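Local coordinates for protein giardin subunit alpha-1 (Giardia intestinalis, PDB 4EVF) that is a calcium- and phospholipid-binding annexin involved in attachment of the parasite to the intestinal mucosa and in cytoskeletal disassembly and reassembly, at residues E10-I15 against P51-K56; V149-P152 against D157-Q160; H221-L224 against R229-A232. All blocks are in the same frame, centred on the assembly; numbering follows the deposited sequence.

In the fold
The three contacts follow one another along a single annexin chain without strands: two helix-helix contacts and, between them, one from loop to helix. Contact 1 pairs helices 4-16 and 50-57 within the predicted first repeat. Contact 2 ties a loop to helix 155-167, where the predicted third repeat starts, and contact 3 joins helices 211-225 and 227-240 at the passage from third repeat to fourth. Contacts 1 and 2 lie on opposite sides of the chain's centre, about 50 Å apart between centres. Contact 3 is more central, its centre about 20 Å from that of contact 2 and 33 Å from that of contact 1. One thus lies within a repeat, one at the entry to a repeat and one between two repeats.

Contact 1 (E10-I15 against P51-K56)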
ATOM      1  N   GLU A  10      -0.822 -28.604   2.170  1.00 26.25           N
ATOM      2  CA  GLU A  10       0.540 -28.061   2.204  1.00 27.66           C
ATOM      3  C   GLU A  10       0.686 -27.107   3.376  1.00 27.92           C
ATOM      4  O   GLU A  10       1.631 -27.196   4.172  1.00 26.19           O
ATOM      5  CB  GLU A  10       0.861 -27.295   0.926  1.00 28.78           C
ATOM      6  CG  GLU A  10       0.939 -28.136  -0.332  1.00 32.87           C
ATOM      7  CD  GLU A  10       1.330 -27.306  -1.538  1.00 38.02           C
ATOM      8  OE1 GLU A  10       2.478 -26.791  -1.571  1.00 43.01           O
ATOM      9  OE2 GLU A  10       0.485 -27.149  -2.446  1.00 38.41           O
ATOM     10  N   LEU A  11      -0.255 -26.180   3.473  1.00 24.87           N
ATOM     11  CA  LEU A  11      -0.243 -25.207   4.559  1.00 25.08           C
ATOM     12  C   LEU A  11      -0.311 -25.853   5.939  1.00 25.33           C
ATOM     13  O   LEU A  11       0.381 -25.427   6.861  1.00 25.18           O
ATOM     14  CB  LEU A  11      -1.367 -24.183   4.379  1.00 23.50           C
ATOM     15  CG  LEU A  11      -1.023 -23.112   3.344  1.00 24.04           C
ATOM     16  CD1 LEU A  11      -2.281 -22.395   2.840  1.00 19.52           C
ATOM     17  CD2 LEU A  11      -0.009 -22.126   3.924  1.00 18.15           C
ATOM     18  N   LYS A  12      -1.143 -26.880   6.078  1.00 26.61           N
ATOM     19  CA  LYS A  12      -1.279 -27.603   7.342  1.00 27.12           C
ATOM     20  C   LYS A  12       0.069 -28.140   7.823  1.00 25.87           C
ATOM     21  O   LYS A  12       0.430 -28.027   8.999  1.00 26.07           O
ATOM     22  CB  LYS A  12      -2.254 -28.770   7.166  1.00 30.26           C
ATOM     23  CG  LYS A  12      -2.504 -29.568   8.432  1.00 32.58           C
ATOM     24  CD  LYS A  12      -3.361 -28.784   9.413  1.00 33.91           C
ATOM     25  CE  LYS A  12      -3.580 -29.547  10.713  1.00 36.63           C
ATOM     26  NZ  LYS A  12      -4.248 -28.679  11.732  1.00 39.23           N
ATOM     27  N   GLN A  13       0.810 -28.733   6.900  1.00 27.03           N
ATOM     28  CA  GLN A  13       2.074 -29.354   7.239  1.00 30.53           C
ATOM     29  C   GLN A  13       3.177 -28.324   7.490  1.00 31.26           C
ATOM     30  O   GLN A  13       4.105 -28.580   8.263  1.00 30.08           O
ATOM     31  CB  GLN A  13       2.474 -30.352   6.157  1.00 33.49           C
ATOM     32  CG  GLN A  13       1.699 -31.647   6.247  1.00 36.30           C
ATOM     33  CD  GLN A  13       1.627 -32.382   4.932  1.00 42.24           C
ATOM     34  OE1 GLN A  13       1.967 -31.835   3.882  1.00 43.41           O
ATOM     35  NE2 GLN A  13       1.176 -33.633   4.978  1.00 41.11           N
ATOM     36  N   ALA A  14       3.075 -27.168   6.841  1.00 25.64           N
ATOM     37  CA  ALA A  14       4.058 -26.111   7.049  1.00 27.32           C
ATOM     38  C   ALA A  14       3.831 -25.515   8.429  1.00 28.57           C
ATOM     39  O   ALA A  14       4.782 -25.172   9.135  1.00 28.30           O
ATOM     40  CB  ALA A  14       3.939 -25.038   5.966  1.00 26.15           C
ATOM     41  N   ILE A  15       2.560 -25.412   8.813  1.00 27.45           N
ATOM     42  CA  ILE A  15       2.178 -24.833  10.099  1.00 29.70           C
ATOM     43  C   ILE A  15       2.582 -25.768  11.222  1.00 29.26           C
ATOM     44  O   ILE A  15       3.078 -25.336  12.271  1.00 29.76           O
ATOM     45  CB  ILE A  15       0.657 -24.574  10.173  1.00 29.06           C
ATOM     46  CG1 ILE A  15       0.252 -23.438   9.228  1.00 24.67           C
ATOM     47  CG2 ILE A  15       0.242 -24.236  11.591  1.00 26.43           C
ATOM     48  CD1 ILE A  15      -1.251 -23.152   9.230  1.00 25.14           C
ATOM     49  N   PRO A  51      -5.683 -18.286   9.738  1.00 26.86           N
ATOM     50  CA  PRO A  51      -4.969 -17.297  10.556  1.00 25.66           C
ATOM     51  C   PRO A  51      -4.887 -17.685  12.041  1.00 29.53           C
ATOM     52  O   PRO A  51      -3.866 -17.417  12.674  1.00 29.97           O
ATOM     53  CB  PRO A  51      -5.797 -16.017  10.378  1.00 22.97           C
ATOM     54  CG  PRO A  51      -7.126 -16.477   9.768  1.00 25.09           C
ATOM     55  CD  PRO A  51      -6.767 -17.673   8.951  1.00 23.11           C
ATOM     56  N   ASP A  52      -5.930 -18.306  12.586  1.00 26.15           N
ATOM     57  CA  ASP A  52      -5.904 -18.756  13.979  1.00 32.17           C
ATOM     58  C   ASP A  52      -4.883 -19.877  14.196  1.00 33.13           C
ATOM     59  O   ASP A  52      -4.220 -19.934  15.233  1.00 31.00           O
ATOM     60  CB  ASP A  52      -7.293 -19.216  14.457  1.00 30.43           C
ATOM     61  CG  ASP A  52      -8.269 -18.063  14.636  1.00 34.34           C
ATOM     62  OD1 ASP A  52      -7.831 -16.894  14.589  1.00 32.33           O
ATOM     63  OD2 ASP A  52      -9.480 -18.322  14.832  1.00 36.55           O
ATOM     64  N   ASP A  53      -4.755 -20.769  13.222  1.00 29.97           N
ATOM     65  CA  ASP A  53      -3.796 -21.861  13.340  1.00 30.30           C
ATOM     66  C   ASP A  53      -2.376 -21.320  13.219  1.00 32.12           C
ATOM     67  O   ASP A  53      -1.492 -21.674  14.003  1.00 29.79           O
ATOM     68  CB  ASP A  53      -4.080 -22.957  12.304  1.00 28.16           C
ATOM     69  CG  ASP A  53      -4.942 -24.085  12.865  1.00 32.58           C
ATOM     70  OD1 ASP A  53      -5.383 -23.971  14.026  1.00 35.08           O
ATOM     71  OD2 ASP A  53      -5.181 -25.081  12.145  1.00 35.36           O
ATOM     72  N   ILE A  54      -2.169 -20.436  12.250  1.00 29.25           N
ATOM     73  CA  ILE A  54      -0.891 -19.747  12.096  1.00 28.51           C
ATOM     74  C   ILE A  54      -0.466 -19.034  13.387  1.00 32.12           C
ATOM     75  O   ILE A  54       0.667 -19.187  13.852  1.00 31.37           O
ATOM     76  CB  ILE A  54      -0.954 -18.741  10.938  1.00 27.72           C
ATOM     77  CG1 ILE A  54      -1.230 -19.476   9.629  1.00 24.47           C
ATOM     78  CG2 ILE A  54       0.340 -17.928  10.836  1.00 26.77           C
ATOM     79  CD1 ILE A  54      -1.515 -18.554   8.481  1.00 26.51           C
ATOM     80  N   LYS A  55      -1.379 -18.268  13.970  1.00 32.90           N
ATOM     81  CA  LYS A  55      -1.077 -17.552  15.204  1.00 32.81           C
ATOM     82  C   LYS A  55      -0.648 -18.510  16.309  1.00 38.35           C
ATOM     83  O   LYS A  55       0.276 -18.226  17.068  1.00 35.96           O
ATOM     84  CB  LYS A  55      -2.281 -16.729  15.667  1.00 35.70           C
ATOM     85  CG  LYS A  55      -2.064 -16.040  17.003  1.00 36.27           C
ATOM     86  CD  LYS A  55      -3.233 -15.141  17.363  1.00 43.86           C
ATOM     87  CE  LYS A  55      -2.947 -14.328  18.625  1.00 51.41           C
ATOM     88  NZ  LYS A  55      -4.021 -13.326  18.905  1.00 52.65           N
ATOM     89  N   LYS A  56      -1.326 -19.650  16.400  1.00 37.50           N
ATOM     90  CA  LYS A  56      -1.016 -20.620  17.440  1.00 35.44           C
ATOM     91  C   LYS A  56       0.321 -21.312  17.204  1.00 34.94           C
ATOM     92  O   LYS A  56       0.983 -21.712  18.153  1.00 31.89           O
ATOM     93  CB  LYS A  56      -2.134 -21.657  17.576  1.00 36.38           C
ATOM     94  CG  LYS A  56      -3.479 -21.075  18.002  1.00 39.80           C
ATOM     95  CD  LYS A  56      -4.469 -22.176  18.372  1.00 38.63           C
ATOM     96  CE  LYS A  56      -5.921 -21.702  18.242  1.00 43.39           C
ATOM     97  NZ  LYS A  56      -6.416 -20.909  19.398  1.00 43.72           N
TER
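Ile15 of helix 4-16 meets Asp53 and Ile54 of helix 50-57 in the five-helix bundle of the annexin fold, within the predicted first repeat. The two segments run in nearly the same direction, their axes 20° apart and no closer than 10.5 Å, a separation that side chains must bridge.

Ile15 does most of the bridging. Its CB points toward the partner helix and splits into two branches. CG2, the short branch, comes 3.9 Å from the backbone atom Asp53 O. The longer branch leaves through CG1, which lies anti to the carbonyl carbon (chi1 -69°), and the chain stays extended to its end. There CD1 packs 3.7 Å from Ile54 CG1, the two side chains crossing at about a right angle, and also comes within 4.2 Å of Asp53 CB. Leu50 and Ala57, also of helix 50-57, add to the apolar surroundings of Ile15.

Beside this apolar contact lies a looser polar one. The Lys12 chain sets off away from helix 50-57, but its bend at chi2 (73°) brings the amine back, forming a long salt bridge to Asp53. That carboxylate has stronger partners elsewhere: its OD2 is hydrogen-bonded to Tyr42 OH and forms a salt bridge with Lys48 NZ. The amines of Lys12 and Lys48 lie close together, and the carboxylate they share probably offsets part of their mutual charge. Within this network the link across the helices is the reach of Lys12 NZ to Asp53 OD2, at 3.7 Å.

Contact 2 (V149-P152 against D157-Q160)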
ATOM      1  N   VAL A 149     -11.925  12.248 -12.553  1.00 26.83           N
ATOM      2  CA  VAL A 149     -12.641  12.980 -13.593  1.00 29.80           C
ATOM      3  C   VAL A 149     -11.682  13.303 -14.720  1.00 30.74           C
ATOM      4  O   VAL A 149     -10.639  13.928 -14.502  1.00 26.45           O
ATOM      5  CB  VAL A 149     -13.216  14.305 -13.045  1.00 30.42           C
ATOM      6  CG1 VAL A 149     -13.711  15.191 -14.182  1.00 31.11           C
ATOM      7  CG2 VAL A 149     -14.331  14.038 -12.032  1.00 34.22           C
ATOM      8  N   SER A 150     -12.025  12.876 -15.926  1.00 28.32           N
ATOM      9  CA  SER A 150     -11.175  13.132 -17.070  1.00 27.08           C
ATOM     10  C   SER A 150     -10.859  14.614 -17.181  1.00 27.33           C
ATOM     11  O   SER A 150     -11.700  15.469 -16.894  1.00 24.79           O
ATOM     12  CB  SER A 150     -11.837  12.643 -18.358  1.00 33.29           C
ATOM     13  OG  SER A 150     -11.032  12.977 -19.472  1.00 31.51           O
ATOM     14  N   ARG A 151      -9.636  14.921 -17.589  1.00 28.10           N
ATOM     15  CA  ARG A 151      -9.220  16.313 -17.702  1.00 30.10           C
ATOM     16  C   ARG A 151      -9.452  16.907 -19.095  1.00 34.21           C
ATOM     17  O   ARG A 151      -9.291  16.225 -20.105  1.00 29.37           O
ATOM     18  CB  ARG A 151      -7.782  16.481 -17.213  1.00 29.52           C
ATOM     19  CG  ARG A 151      -7.705  16.146 -15.730  1.00 25.48           C
ATOM     20  CD  ARG A 151      -6.558  16.768 -15.032  1.00 26.47           C
ATOM     21  NE  ARG A 151      -6.633  18.222 -14.933  1.00 28.20           N
ATOM     22  CZ  ARG A 151      -7.248  18.898 -13.963  1.00 25.41           C
ATOM     23  NH1 ARG A 151      -7.919  18.267 -13.009  1.00 24.32           N
ATOM     24  NH2 ARG A 151      -7.210  20.219 -13.964  1.00 25.78           N
ATOM     25  N   PRO A 152      -9.841  18.192 -19.134  1.00 36.82           N
ATOM     26  CA  PRO A 152     -10.269  18.915 -20.338  1.00 36.16           C
ATOM     27  C   PRO A 152      -9.274  18.839 -21.497  1.00 38.43           C
ATOM     28  O   PRO A 152      -9.661  18.461 -22.603  1.00 39.26           O
ATOM     29  CB  PRO A 152     -10.397  20.366 -19.848  1.00 33.91           C
ATOM     30  CG  PRO A 152      -9.596  20.429 -18.575  1.00 37.72           C
ATOM     31  CD  PRO A 152      -9.783  19.078 -17.958  1.00 31.53           C
ATOM     32  N   ASP A 157      -1.079  20.511 -22.689  1.00 29.27           N
ATOM     33  CA  ASP A 157      -1.813  21.664 -22.185  1.00 31.26           C
ATOM     34  C   ASP A 157      -2.012  21.516 -20.684  1.00 27.75           C
ATOM     35  O   ASP A 157      -1.941  22.484 -19.924  1.00 25.53           O
ATOM     36  CB  ASP A 157      -3.167  21.799 -22.892  1.00 30.59           C
ATOM     37  CG  ASP A 157      -3.035  22.298 -24.328  1.00 35.33           C
ATOM     38  OD1 ASP A 157      -1.971  22.861 -24.686  1.00 33.46           O
ATOM     39  OD2 ASP A 157      -4.005  22.137 -25.098  1.00 39.30           O
ATOM     40  N   GLU A 158      -2.245  20.279 -20.266  1.00 27.22           N
ATOM     41  CA  GLU A 158      -2.511  19.976 -18.874  1.00 28.81           C
ATOM     42  C   GLU A 158      -1.240  20.147 -18.043  1.00 28.59           C
ATOM     43  O   GLU A 158      -1.286  20.646 -16.914  1.00 25.09           O
ATOM     44  CB  GLU A 158      -3.063  18.553 -18.755  1.00 34.07           C
ATOM     45  CG  GLU A 158      -4.053  18.354 -17.616  1.00 35.06           C
ATOM     46  CD  GLU A 158      -5.293  19.211 -17.743  1.00 32.84           C
ATOM     47  OE1 GLU A 158      -5.906  19.247 -18.825  1.00 34.67           O
ATOM     48  OE2 GLU A 158      -5.659  19.851 -16.741  1.00 34.50           O
ATOM     49  N   ALA A 159      -0.108  19.737 -18.610  1.00 26.12           N
ATOM     50  CA  ALA A 159       1.175  19.919 -17.948  1.00 27.22           C
ATOM     51  C   ALA A 159       1.507  21.407 -17.777  1.00 28.28           C
ATOM     52  O   ALA A 159       2.045  21.810 -16.746  1.00 28.38           O
ATOM     53  CB  ALA A 159       2.273  19.207 -18.709  1.00 26.10           C
ATOM     54  N   GLN A 160       1.183  22.221 -18.780  1.00 26.28           N
ATOM     55  CA  GLN A 160       1.396  23.673 -18.690  1.00 27.35           C
ATOM     56  C   GLN A 160       0.547  24.328 -17.595  1.00 27.47           C
ATOM     57  O   GLN A 160       1.068  25.094 -16.787  1.00 26.17           O
ATOM     58  CB  GLN A 160       1.160  24.350 -20.050  1.00 32.21           C
ATOM     59  CG  GLN A 160       1.090  25.887 -20.010  1.00 32.93           C
ATOM     60  CD  GLN A 160       2.448  26.565 -19.781  1.00 40.33           C
ATOM     61  OE1 GLN A 160       3.360  25.997 -19.172  1.00 40.70           O
ATOM     62  NE2 GLN A 160       2.577  27.789 -20.279  1.00 40.87           N
TER
HETATM   63  O   HOH W   1      -7.191  21.908 -16.683  1.00 35.38           O
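A salt bridge between Arg151 and Glu158 makes this a charged loop-to-helix contact, placed where the connection after helix 135-145 turns into helix 155-167, at the start of the predicted third annexin repeat. One carboxylate oxygen does most of the work. Arg151 NE donates to Glu158 OE2 over 2.6 Å in an almost straight bond (169° at the hydrogen), while a weak second bond of 3.2 Å runs from Arg151 NH2 to the same Glu158 OE2. A water joins them, donating to Glu158 OE2 and accepting from Arg151 NH2, which also has a weak hydrogen bond to Tyr173 OH.

This is not the coplanar bidentate pairing common between guanidinium and carboxylate groups: the two planes stand 74° apart. OE2 lies at the guanidinium edge, near its plane, yet NE reaches that oxygen from above the carboxylate, 63° out of its plane. A bend in the glutamate chain at chi2 carries the carboxylate across to the arginine. The other oxygen, OE1, accepts a hydrogen bond from Gly153 N and thereby ties the glutamate to the loop backbone as well; Pro152 CG only brushes Glu158 OE1, at 3.9 Å.

Glu158 also touches Tyr173 of helix 171-180 and Ile189 of helix 183-196. The loop itself is held against both these helices, Arg151 packing on Phe177 and Thr180 of the first and Ser150 OG bonding to Glu185 of the second.

Contact 3 (H221-L224 against R229-A232); sequences HFAL and RLAA
Phe222 and Leu230 meet across the short connection between helix 211-225 and helix 227-240, where the annexin fold passes from its predicted third repeat to its fourth. Their CA atoms lie only 4.7 Å apart, so the backbones themselves are close, and no hydrogen bond runs between the two segments.

The apolar contacts centre on Leu230. Phe222 CB rests 3.6 Å from Leu230 CA, and the leucine then divides its two methyl groups between successive residues of the first helix. With CG anti to the backbone N (chi1 -180°), the side chain places CD1 3.8 Å from Phe222 CB and CD2 3.9 Å from Ala223 CB. Ala223 points away from the second helix, yet its methyl still touches Leu230. Ile100 of helix 92-100 packs on both Ala223 and Leu230, extending the apolar patch toward another helix.

Aromatic contacts form the second group. The Phe222 ring has His221 CD2 over one face, 4.0 Å above its plane and offset toward the rim. It also meets the inclined rings of Tyr218 and Tyr233, one from each of the two helices. The imidazole is itself hydrogen-bonded, His221 ND1 to Tyr186 OH, which helps to set its orientation.

Side chain and backbone meet in the third group. The exposed Arg229 contributes the foot of its side chain and its carbonyl: Arg229 CB comes 4.2 Å from Phe222 O, while on the backbone side Arg229 O approaches the phenyl ring obliquely, 4.1 Å from Phe222 CG.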
ATOM      1  N   HIS A 221       1.791  11.072  -6.431  1.00 17.51           N
ATOM      2  CA  HIS A 221       2.530  11.017  -7.691  1.00 19.28           C
ATOM      3  C   HIS A 221       2.901   9.587  -8.117  1.00 20.55           C
ATOM      4  O   HIS A 221       2.586   9.159  -9.230  1.00 19.35           O
ATOM      5  CB  HIS A 221       3.782  11.896  -7.585  1.00 21.16           C
ATOM      6  CG  HIS A 221       4.818  11.609  -8.625  1.00 20.78           C
ATOM      7  ND1 HIS A 221       4.683  12.005  -9.937  1.00 20.82           N
ATOM      8  CD2 HIS A 221       6.008  10.968  -8.545  1.00 20.38           C
ATOM      9  CE1 HIS A 221       5.743  11.619 -10.624  1.00 22.27           C
ATOM     10  NE2 HIS A 221       6.563  10.987  -9.802  1.00 22.47           N
ATOM     11  N   PHE A 222       3.581   8.850  -7.241  1.00 20.39           N
ATOM     12  CA  PHE A 222       3.926   7.454  -7.521  1.00 18.99           C
ATOM     13  C   PHE A 222       2.684   6.589  -7.714  1.00 19.69           C
ATOM     14  O   PHE A 222       2.651   5.744  -8.614  1.00 17.73           O
ATOM     15  CB  PHE A 222       4.787   6.859  -6.403  1.00 19.97           C
ATOM     16  CG  PHE A 222       6.219   7.314  -6.430  1.00 20.25           C
ATOM     17  CD1 PHE A 222       6.808   7.860  -5.294  1.00 23.62           C
ATOM     18  CD2 PHE A 222       6.978   7.198  -7.575  1.00 22.50           C
ATOM     19  CE1 PHE A 222       8.128   8.285  -5.312  1.00 22.71           C
ATOM     20  CE2 PHE A 222       8.301   7.620  -7.596  1.00 24.73           C
ATOM     21  CZ  PHE A 222       8.871   8.164  -6.463  1.00 27.07           C
ATOM     22  N   ALA A 223       1.672   6.797  -6.873  1.00 17.42           N
ATOM     23  CA  ALA A 223       0.446   6.000  -6.945  1.00 17.70           C
ATOM     24  C   ALA A 223      -0.171   6.147  -8.323  1.00 21.18           C
ATOM     25  O   ALA A 223      -0.529   5.155  -8.953  1.00 19.65           O
ATOM     26  CB  ALA A 223      -0.551   6.441  -5.885  1.00 19.90           C
ATOM     27  N   LEU A 224      -0.281   7.392  -8.784  1.00 18.82           N
ATOM     28  CA  LEU A 224      -0.862   7.679 -10.097  1.00 22.34           C
ATOM     29  C   LEU A 224      -0.031   7.088 -11.233  1.00 22.93           C
ATOM     30  O   LEU A 224      -0.584   6.675 -12.251  1.00 27.01           O
ATOM     31  CB  LEU A 224      -1.067   9.193 -10.277  1.00 18.53           C
ATOM     32  CG  LEU A 224      -2.072   9.790  -9.293  1.00 16.46           C
ATOM     33  CD1 LEU A 224      -2.021  11.313  -9.294  1.00 14.63           C
ATOM     34  CD2 LEU A 224      -3.505   9.266  -9.585  1.00 17.49           C
ATOM     35  N   ARG A 229       4.960   1.157  -8.421  1.00 19.91           N
ATOM     36  CA  ARG A 229       5.971   2.200  -8.277  1.00 22.25           C
ATOM     37  C   ARG A 229       5.885   2.889  -6.916  1.00 19.36           C
ATOM     38  O   ARG A 229       6.900   3.291  -6.362  1.00 18.61           O
ATOM     39  CB  ARG A 229       5.880   3.212  -9.423  1.00 23.47           C
ATOM     40  CG  ARG A 229       6.194   2.596 -10.779  1.00 26.84           C
ATOM     41  CD  ARG A 229       6.118   3.598 -11.903  1.00 29.24           C
ATOM     42  NE  ARG A 229       7.294   4.466 -11.940  1.00 31.25           N
ATOM     43  CZ  ARG A 229       7.621   5.230 -12.979  1.00 31.23           C
ATOM     44  NH1 ARG A 229       6.863   5.226 -14.069  1.00 36.06           N
ATOM     45  NH2 ARG A 229       8.707   5.994 -12.932  1.00 32.70           N
ATOM     46  N   LEU A 230       4.677   3.041  -6.385  1.00 17.41           N
ATOM     47  CA  LEU A 230       4.537   3.520  -5.017  1.00 16.76           C
ATOM     48  C   LEU A 230       5.052   2.447  -4.051  1.00 20.55           C
ATOM     49  O   LEU A 230       5.752   2.757  -3.077  1.00 17.37           O
ATOM     50  CB  LEU A 230       3.085   3.907  -4.690  1.00 17.73           C
ATOM     51  CG  LEU A 230       2.879   4.421  -3.261  1.00 16.77           C
ATOM     52  CD1 LEU A 230       3.777   5.649  -2.979  1.00 17.88           C
ATOM     53  CD2 LEU A 230       1.428   4.750  -2.964  1.00 16.86           C
ATOM     54  N   ALA A 231       4.697   1.185  -4.322  1.00 16.92           N
ATOM     55  CA  ALA A 231       5.217   0.063  -3.543  1.00 20.93           C
ATOM     56  C   ALA A 231       6.753   0.076  -3.471  1.00 16.50           C
ATOM     57  O   ALA A 231       7.330  -0.072  -2.395  1.00 17.61           O
ATOM     58  CB  ALA A 231       4.728  -1.260  -4.123  1.00 17.69           C
ATOM     59  N   ALA A 232       7.406   0.232  -4.617  1.00 17.61           N
ATOM     60  CA  ALA A 232       8.872   0.287  -4.658  1.00 17.48           C
ATOM     61  C   ALA A 232       9.407   1.354  -3.695  1.00 19.40           C
ATOM     62  O   ALA A 232      10.314   1.096  -2.899  1.00 18.08           O
ATOM     63  CB  ALA A 232       9.346   0.578  -6.050  1.00 21.28           C
TER